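Ribosomal RNA small subunit methyltransferase E (Neisseria gonorrhoeae, PDB 5VM8) probably methylates 16S ribosomal RNA at N3 of a uridine, using S-adenosyl methionine bound by its knotted SPOUT-type domain. Local coordinates at residues I159-A164 and G203-Q208. Residues are numbered along the deposited sequence; the frame is centred on the assembly and turned at random.
Sequences IGYREA and GGWTEQ
Tyr161 and Trp205 meet side chain to side chain in the SPOUT methyltransferase domain, joining the residue just after edge strand 159-160 of the parallel sheet to the loop that leads into helix 207-215. The two side chains cross at about a right angle, while their rings are tilted obliquely: the planes make 47°, and the centroids of the phenol and the indole six-membered ring lie 5.2 Å apart. One side of the tyrosine does the touching, with CD1 and CE1 set against the CZ3-CH2 end of the indole; Tyr161 CD1 lies 3.7 Å from Trp205 CZ3, and Tyr161 CE1 is 3.8 Å from Trp205 CH2. With CG anti to the backbone N (chi1 172°), the phenol spans much of the distance between two backbones whose nearest CA atoms, those of Tyr161 and Trp205, are 10.5 Å apart. Both rings are anchored at their polar atoms, Tyr161 OH by a hydrogen bond with the carbonyl O of Glu209 and Trp205 NE1 by one to the carbonyl O of Met177, which should restrict how far either can swing. Met198 of strand 195-199 touches both side chains. Just beyond the tryptophan, Thr206 is the N-cap of helix 207-215, and its backbone N bonds to Glu209 OE1. The closest approach between the segments is Tyr161 CE1 to Trp205 CZ3, at 3.5 Å.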
# COMPACT_ATOMS: atom_id res chain seq x y z
N ILE A 159 11.35 -10.59 -0.00
CA ILE A 159 11.98 -11.66 0.76
C ILE A 159 11.17 -12.93 0.57
O ILE A 159 10.02 -12.90 0.12
CB ILE A 159 12.10 -11.33 2.27
CG1 ILE A 159 10.76 -10.82 2.84
CG2 ILE A 159 13.17 -10.30 2.51
CD1 ILE A 159 10.84 -10.35 4.30
N GLY A 160 11.75 -14.05 0.98
CA GLY A 160 11.01 -15.29 0.95
C GLY A 160 9.98 -15.35 2.06
O GLY A 160 10.01 -14.59 3.02
N TYR A 161 9.05 -16.29 1.89
CA TYR A 161 7.98 -16.47 2.86
C TYR A 161 8.52 -16.78 4.26
O TYR A 161 8.15 -16.13 5.24
CB TYR A 161 7.06 -17.58 2.37
CG TYR A 161 6.00 -18.05 3.33
CD1 TYR A 161 4.75 -17.40 3.39
CD2 TYR A 161 6.21 -19.16 4.14
CE1 TYR A 161 3.76 -17.85 4.26
CE2 TYR A 161 5.24 -19.60 5.02
CZ TYR A 161 4.02 -18.96 5.06
OH TYR A 161 3.05 -19.42 5.92
N ARG A 162 9.42 -17.76 4.35
CA ARG A 162 9.92 -18.21 5.65
C ARG A 162 10.59 -17.07 6.41
O ARG A 162 10.29 -16.85 7.59
CB ARG A 162 10.89 -19.38 5.46
N GLU A 163 11.43 -16.29 5.73
CA GLU A 163 12.12 -15.19 6.39
C GLU A 163 11.14 -14.13 6.89
O GLU A 163 11.35 -13.54 7.95
CB GLU A 163 13.14 -14.56 5.45
CG GLU A 163 13.94 -13.43 6.09
CD GLU A 163 14.76 -12.63 5.09
OE1 GLU A 163 14.93 -13.10 3.95
OE2 GLU A 163 15.22 -11.52 5.45
N ALA A 164 10.05 -13.89 6.14
CA ALA A 164 9.06 -12.89 6.52
C ALA A 164 8.23 -13.28 7.73
O ALA A 164 7.58 -12.41 8.33
CB ALA A 164 8.12 -12.60 5.35
N GLY A 203 -1.92 -19.90 -6.82
CA GLY A 203 -1.85 -21.31 -6.48
C GLY A 203 -2.10 -21.64 -5.02
O GLY A 203 -2.27 -22.81 -4.68
N GLY A 204 -2.07 -20.63 -4.14
CA GLY A 204 -2.38 -20.85 -2.74
C GLY A 204 -1.19 -21.25 -1.89
O GLY A 204 -0.03 -21.24 -2.31
N TRP A 205 -1.50 -21.57 -0.64
CA TRP A 205 -0.49 -22.04 0.31
C TRP A 205 -0.22 -23.54 0.18
O TRP A 205 -1.13 -24.33 -0.07
CB TRP A 205 -0.94 -21.76 1.74
CG TRP A 205 -1.22 -20.33 2.06
CD1 TRP A 205 -2.38 -19.80 2.56
CD2 TRP A 205 -0.30 -19.24 1.93
NE1 TRP A 205 -2.23 -18.45 2.75
CE2 TRP A 205 -0.96 -18.08 2.37
CE3 TRP A 205 1.03 -19.13 1.48
CZ2 TRP A 205 -0.34 -16.83 2.40
CZ3 TRP A 205 1.63 -17.89 1.48
CH2 TRP A 205 0.94 -16.75 1.92
N THR A 206 1.04 -23.94 0.40
CA THR A 206 1.29 -25.37 0.60
C THR A 206 0.98 -25.78 2.04
O THR A 206 0.97 -24.95 2.96
CB THR A 206 2.75 -25.80 0.26
OG1 THR A 206 3.67 -25.25 1.22
CG2 THR A 206 3.17 -25.48 -1.16
N GLU A 207 0.78 -27.08 2.22
CA GLU A 207 0.48 -27.64 3.54
C GLU A 207 1.56 -27.29 4.55
O GLU A 207 1.25 -26.90 5.69
CB GLU A 207 0.33 -29.17 3.40
CG GLU A 207 -0.18 -29.93 4.61
CD GLU A 207 0.07 -31.44 4.48
OE1 GLU A 207 0.75 -31.86 3.53
OE2 GLU A 207 -0.42 -32.22 5.34
N GLN A 208 2.83 -27.39 4.14
CA GLN A 208 3.95 -27.02 5.01
C GLN A 208 3.96 -25.52 5.28
O GLN A 208 4.30 -25.09 6.39
CB GLN A 208 5.28 -27.48 4.40